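Octaprenyl Pyrophosphate Synthase (Helicobacter pylori, PDB 3TC1) probably catalyses the stepwise, magnesium-dependent addition of isopentenyl diphosphate units to an allylic diphosphate to build octaprenyl diphosphate. Local coordinates at residues Q238-Q241 with G242-I245; E257-K260 with E261-Q265; K172-A175 with I176-K180. All blocks are in the same frame, centred on the assembly; numbering follows the deposited sequence.

Interaction 1. Residues Q238-Q241 with G242-I245; sequences QHDQ and GLLI
H239 and L243 meet one turn apart on the short helix 238-246. The leucine methyl CD1 comes within 3.7 Å of imidazole NE2 of H239, and the two side chains cross at a slant, the methyl lying neither squarely over the ring nor at its edge. H239 has CG anti to its own nitrogen (chi1 175°), which brings the end of the ring back toward L243 although its CB points away. The same methyl of L243 also lies 4.1 Å from OD1 of D240, so one leucine branch touches both a ring and a carboxylate, each by van der Waals contact alone.

Beneath these side chains runs a regular i to i+4 ladder. G242 N donates to Q238 O at 3.1 Å and L243 N to H239 O at 3.2 Å. L244 N reaches D240 O at 2.8 Å. I245 N closes the series on Q241 O at 3.0 Å; CG1 of I245 rests against that same oxygen at 3.3 Å.

The polar ends find their partners farther out: OD2 of D240 forms a salt bridge with K262, which probably favours the charged carboxylate at this buried position, the backbone N of D240 is bonded to OD1 of N237, the residue just before the helix, and NE2 of Q241 donates to Y233 O at the end of helix 227-233. W258 of helix 253-265 covers D240, L243 and L244, while L244 also packs on F220 and L236. Helix 238-246 thus has one side buried against helix 253-265 and adjacent loops, with Q238, H239, G242 and I245 on its exposed surface.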
# COMPACT_ATOMS: atom_id res chain seq x y z
N GLN B 238 -7.80 -40.09 15.50
CA GLN B 238 -9.06 -39.45 15.20
C GLN B 238 -9.59 -38.59 16.35
O GLN B 238 -10.08 -37.48 16.14
CB GLN B 238 -10.06 -40.55 14.84
CG GLN B 238 -11.38 -40.12 14.29
CD GLN B 238 -12.20 -41.34 13.91
OE1 GLN B 238 -11.83 -42.09 13.00
NE2 GLN B 238 -13.30 -41.55 14.61
N HIS B 239 -9.49 -39.11 17.57
CA HIS B 239 -9.96 -38.37 18.74
C HIS B 239 -9.21 -37.05 18.93
O HIS B 239 -9.83 -35.99 19.09
CB HIS B 239 -9.82 -39.22 20.01
CG HIS B 239 -10.17 -38.49 21.27
ND1 HIS B 239 -11.48 -38.19 21.61
CD2 HIS B 239 -9.40 -37.96 22.24
CE1 HIS B 239 -11.49 -37.52 22.75
NE2 HIS B 239 -10.24 -37.36 23.15
N ASP B 240 -7.88 -37.11 18.92
CA ASP B 240 -7.09 -35.90 19.11
C ASP B 240 -7.23 -34.92 17.94
O ASP B 240 -7.15 -33.71 18.13
CB ASP B 240 -5.62 -36.24 19.33
CG ASP B 240 -5.38 -36.98 20.65
OD1 ASP B 240 -6.18 -36.80 21.60
OD2 ASP B 240 -4.38 -37.72 20.74
N GLN B 241 -7.43 -35.45 16.73
CA GLN B 241 -7.60 -34.58 15.58
C GLN B 241 -8.84 -33.73 15.81
O GLN B 241 -8.85 -32.53 15.52
CB GLN B 241 -7.74 -35.40 14.28
CG GLN B 241 -6.46 -36.09 13.84
CD GLN B 241 -6.59 -36.73 12.47
OE1 GLN B 241 -7.53 -37.47 12.21
NE2 GLN B 241 -5.63 -36.45 11.59
N GLY B 242 -9.88 -34.35 16.35
CA GLY B 242 -11.11 -33.63 16.64
C GLY B 242 -10.84 -32.51 17.64
O GLY B 242 -11.32 -31.38 17.49
N LEU B 243 -10.07 -32.83 18.68
CA LEU B 243 -9.74 -31.84 19.70
C LEU B 243 -8.92 -30.69 19.12
O LEU B 243 -9.21 -29.52 19.38
CB LEU B 243 -8.97 -32.49 20.85
CG LEU B 243 -9.72 -33.46 21.77
CD1 LEU B 243 -8.78 -33.95 22.88
CD2 LEU B 243 -10.93 -32.76 22.38
N LEU B 244 -7.89 -31.01 18.36
CA LEU B 244 -7.05 -29.97 17.77
C LEU B 244 -7.90 -29.03 16.94
O LEU B 244 -7.78 -27.81 17.06
CB LEU B 244 -5.94 -30.59 16.90
CG LEU B 244 -4.98 -29.57 16.28
CD1 LEU B 244 -4.26 -28.80 17.38
CD2 LEU B 244 -3.98 -30.30 15.39
N ILE B 245 -8.76 -29.58 16.09
CA ILE B 245 -9.62 -28.76 15.26
C ILE B 245 -10.54 -27.88 16.12
O ILE B 245 -10.74 -26.70 15.83
CB ILE B 245 -10.48 -29.62 14.31
CG1 ILE B 245 -9.58 -30.29 13.27
CG2 ILE B 245 -11.53 -28.74 13.61
CD1 ILE B 245 -10.31 -31.20 12.29

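Interaction 2. Residues E257-K260 with E261-Q265; sequences EWTK and EKFKQ
Four successive i to i+4 bonds, E261 N to E257 O through K264 N to K260 O, keep the backbone helical at 3.0 to 3.2 Å between N and O. This is the last part of helix 253-265 in the all-helical prenyl synthase fold. Its main side-chain contact is a CH-pi interaction: CG of K262 stands over one face of W258, 3.7 Å from the centroid of the six-membered ring and 9° off its normal. The indole is swung under the lysine by chi1 -179°, and the bend of K262 at chi2 (-62°) carries CE back along the same ring system, 3.9 Å from NE1 of W258. The aliphatic part of the lysine therefore covers the indole while its ammonium group passes beyond it, to D240 of helix 238-246 and to Q265.

T259 and F263 run alongside each other in the same direction, the methyl CG2 of T259 closely approaching CE2 of F263 at 3.3 Å, and the carbonyl oxygen of T259 sits over one face of the phenyl ring. OG1 of T259 is bonded to I255 O, one turn earlier. Y229 of helix 227-233 meets F263 edge-to-face, and Y247, just after helix 238-246, does the same with W258. Along another side, NZ of K260 and OE2 of E257 form a salt bridge whose hydrogen bond is weak. NZ of K262 donates to OE1 of Q265 at 2.7 Å, in the carbonyl plane and on a lone pair.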
# COMPACT_ATOMS: atom_id res chain seq x y z
N GLU B 257 -1.13 -25.98 27.03
CA GLU B 257 -0.51 -27.13 27.68
C GLU B 257 -0.79 -28.44 26.95
O GLU B 257 0.10 -29.28 26.79
CB GLU B 257 -0.95 -27.23 29.15
CG GLU B 257 -0.38 -26.12 30.02
CD GLU B 257 1.13 -25.95 29.84
OE1 GLU B 257 1.87 -26.94 30.04
OE2 GLU B 257 1.58 -24.83 29.50
N TRP B 258 -2.04 -28.63 26.51
CA TRP B 258 -2.39 -29.85 25.79
C TRP B 258 -1.57 -29.94 24.49
O TRP B 258 -1.03 -31.00 24.16
CB TRP B 258 -3.89 -29.84 25.45
CG TRP B 258 -4.36 -31.08 24.72
CD1 TRP B 258 -4.78 -32.26 25.28
CD2 TRP B 258 -4.47 -31.25 23.30
NE1 TRP B 258 -5.15 -33.15 24.29
CE2 TRP B 258 -4.97 -32.55 23.07
CE3 TRP B 258 -4.20 -30.42 22.20
CZ2 TRP B 258 -5.20 -33.05 21.78
CZ3 TRP B 258 -4.43 -30.92 20.92
CH2 TRP B 258 -4.92 -32.22 20.72
N THR B 259 -1.47 -28.83 23.78
CA THR B 259 -0.73 -28.77 22.53
C THR B 259 0.76 -29.07 22.73
O THR B 259 1.38 -29.76 21.90
CB THR B 259 -0.86 -27.37 21.88
OG1 THR B 259 -2.24 -27.07 21.64
CG2 THR B 259 -0.12 -27.32 20.56
N LYS B 260 1.34 -28.57 23.81
CA LYS B 260 2.75 -28.83 24.06
C LYS B 260 3.00 -30.31 24.32
O LYS B 260 4.03 -30.86 23.91
CB LYS B 260 3.26 -27.99 25.23
CG LYS B 260 3.37 -26.51 24.90
CD LYS B 260 4.18 -25.74 25.93
CE LYS B 260 3.49 -25.68 27.27
NZ LYS B 260 4.22 -24.80 28.22
N GLU B 261 2.07 -30.96 25.01
CA GLU B 261 2.21 -32.39 25.30
C GLU B 261 2.13 -33.20 24.02
O GLU B 261 2.87 -34.17 23.85
CB GLU B 261 1.12 -32.86 26.25
CG GLU B 261 1.10 -32.15 27.59
CD GLU B 261 0.10 -32.76 28.55
OE1 GLU B 261 -0.92 -33.30 28.08
OE2 GLU B 261 0.33 -32.68 29.77
N LYS B 262 1.24 -32.80 23.12
CA LYS B 262 1.07 -33.50 21.85
C LYS B 262 2.28 -33.35 20.94
O LYS B 262 2.67 -34.30 20.26
CB LYS B 262 -0.21 -33.04 21.16
CG LYS B 262 -1.49 -33.54 21.84
CD LYS B 262 -1.55 -35.07 21.82
CE LYS B 262 -2.48 -35.61 22.90
NZ LYS B 262 -2.48 -37.10 22.95
N PHE B 263 2.89 -32.16 20.92
CA PHE B 263 4.09 -31.96 20.10
C PHE B 263 5.19 -32.89 20.62
O PHE B 263 5.91 -33.51 19.84
CB PHE B 263 4.59 -30.51 20.18
CG PHE B 263 3.73 -29.51 19.45
CD1 PHE B 263 3.05 -29.86 18.28
CD2 PHE B 263 3.64 -28.19 19.90
CE1 PHE B 263 2.31 -28.91 17.56
CE2 PHE B 263 2.90 -27.23 19.19
CZ PHE B 263 2.23 -27.60 18.02
N LYS B 264 5.32 -32.96 21.94
CA LYS B 264 6.33 -33.83 22.56
C LYS B 264 6.03 -35.29 22.25
O LYS B 264 6.92 -36.05 21.87
CB LYS B 264 6.34 -33.64 24.08
CG LYS B 264 6.96 -32.33 24.57
CD LYS B 264 6.88 -32.25 26.09
CE LYS B 264 7.40 -30.92 26.62
NZ LYS B 264 8.87 -30.76 26.41
N GLN B 265 4.77 -35.67 22.41
CA GLN B 265 4.34 -37.04 22.16
C GLN B 265 4.75 -37.57 20.79
O GLN B 265 5.13 -38.74 20.65
CB GLN B 265 2.82 -37.14 22.31
CG GLN B 265 2.27 -38.53 22.03
CD GLN B 265 0.77 -38.62 22.27
OE1 GLN B 265 0.13 -37.64 22.64
NE2 GLN B 265 0.20 -39.80 22.05

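Interaction 3. Residues K172-A175 with I176-K180; sequences KSMA and ILLNK
A Schellman motif ends helix 152-177 here. N179, with positive phi (54°), is its C-prime residue, turning the chain so that K180 N reaches back to A175 O at 2.7 Å and N179 N to I176 O at 3.1 Å. Just before it, L178 N is still bonded to M174 O at 2.8 Å, although L178 has already left helical angles.

The side chains of the last turn gather on M174. Its chain is bent at chi2 (61°) and chi3, and L178 crosses it obliquely, CD1 lying 3.8 Å from CG of M174. On L177, the branch CD2 comes within 4.0 Å of SD of M174, so both leucines touch one methionine. Helix 53-80 takes up this apolar group through A59, C63 and L55. I176 instead lays CG1 against K172 O at 3.1 Å, and its side chain packs on I123 of helix 121-144; Y185 of the following helix covers A175 and K180.

Across the contact the hydrogen bonds are all main-chain ones, and M174, L177 and L178 add apolar contacts; the two bonds of the Schellman motif occupy the carbonyls of A175 and I176, near the helix end where i+4 donors run out.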
# COMPACT_ATOMS: atom_id res chain seq x y z
N LYS B 172 18.87 -10.92 -4.44
CA LYS B 172 19.07 -10.96 -5.89
C LYS B 172 19.31 -9.53 -6.37
O LYS B 172 20.16 -9.28 -7.22
CB LYS B 172 17.84 -11.56 -6.57
CG LYS B 172 17.97 -11.73 -8.08
CD LYS B 172 16.66 -12.26 -8.67
CE LYS B 172 16.74 -12.37 -10.19
NZ LYS B 172 15.47 -12.89 -10.77
N SER B 173 18.55 -8.59 -5.81
CA SER B 173 18.68 -7.19 -6.19
C SER B 173 20.04 -6.60 -5.80
O SER B 173 20.61 -5.81 -6.54
CB SER B 173 17.56 -6.36 -5.55
OG SER B 173 16.30 -6.75 -6.08
N MET B 174 20.56 -6.98 -4.63
CA MET B 174 21.86 -6.46 -4.21
C MET B 174 22.95 -7.06 -5.08
O MET B 174 23.92 -6.37 -5.45
CB MET B 174 22.12 -6.78 -2.74
CG MET B 174 23.43 -6.19 -2.21
SD MET B 174 23.52 -4.38 -2.29
CE MET B 174 22.70 -3.95 -0.79
N ALA B 175 22.80 -8.33 -5.42
CA ALA B 175 23.78 -9.01 -6.27
C ALA B 175 23.83 -8.31 -7.63
O ALA B 175 24.91 -8.09 -8.18
CB ALA B 175 23.39 -10.48 -6.44
N ILE B 176 22.65 -7.97 -8.16
CA ILE B 176 22.55 -7.28 -9.44
C ILE B 176 23.28 -5.94 -9.35
O ILE B 176 24.11 -5.61 -10.19
CB ILE B 176 21.07 -7.02 -9.82
CG1 ILE B 176 20.36 -8.34 -10.12
CG2 ILE B 176 20.99 -6.08 -11.02
CD1 ILE B 176 18.85 -8.21 -10.34
N LEU B 177 22.96 -5.17 -8.31
CA LEU B 177 23.56 -3.86 -8.09
C LEU B 177 25.08 -3.95 -7.99
O LEU B 177 25.79 -3.11 -8.55
CB LEU B 177 23.01 -3.24 -6.80
CG LEU B 177 23.53 -1.84 -6.45
CD1 LEU B 177 23.00 -0.84 -7.47
CD2 LEU B 177 23.08 -1.45 -5.04
N LEU B 178 25.57 -4.96 -7.28
CA LEU B 178 27.01 -5.15 -7.08
C LEU B 178 27.66 -6.02 -8.15
O LEU B 178 28.81 -6.44 -8.00
CB LEU B 178 27.27 -5.74 -5.70
CG LEU B 178 26.67 -4.92 -4.55
CD1 LEU B 178 27.04 -5.55 -3.23
CD2 LEU B 178 27.19 -3.48 -4.62
N ASN B 179 26.92 -6.29 -9.21
CA ASN B 179 27.42 -7.11 -10.30
C ASN B 179 27.96 -8.48 -9.87
O ASN B 179 29.04 -8.88 -10.25
CB ASN B 179 28.49 -6.34 -11.09
CG ASN B 179 28.79 -6.96 -12.44
OD1 ASN B 179 27.88 -7.26 -13.21
ND2 ASN B 179 30.07 -7.16 -12.74
N LYS B 180 27.26 -9.15 -9.00
CA LYS B 180 27.51 -10.48 -8.55
C LYS B 180 26.55 -11.50 -9.11
O LYS B 180 25.66 -11.14 -9.61
CB LYS B 180 27.59 -10.54 -7.03
CG LYS B 180 28.66 -9.78 -6.46
CD LYS B 180 28.54 -9.67 -5.09
CE LYS B 180 29.16 -10.69 -4.43
NZ LYS B 180 30.47 -10.31 -3.98

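How the interactions relate
Interactions 1 and 2 lie on consecutive helices, 238-246 and 253-265, with centres 13 Å apart and in direct touch. OD2 of D240 meets NZ of K262 in a salt bridge at 3.0 Å, and elsewhere on the same residue D240 O lies 3.7 Å from CH2 of W258. Packing adds to this link where CD1 of L243 comes within 3.9 Å of CZ2 of W258. Interaction 3 is on the opposite side of the chain's centre, 49 Å from interaction 1 and 45 Å from interaction 2 between centres, and touches neither. Of the bound magnesium ion, the side chain of F263 in interaction 2 stays about 13 Å away, too far for coordination.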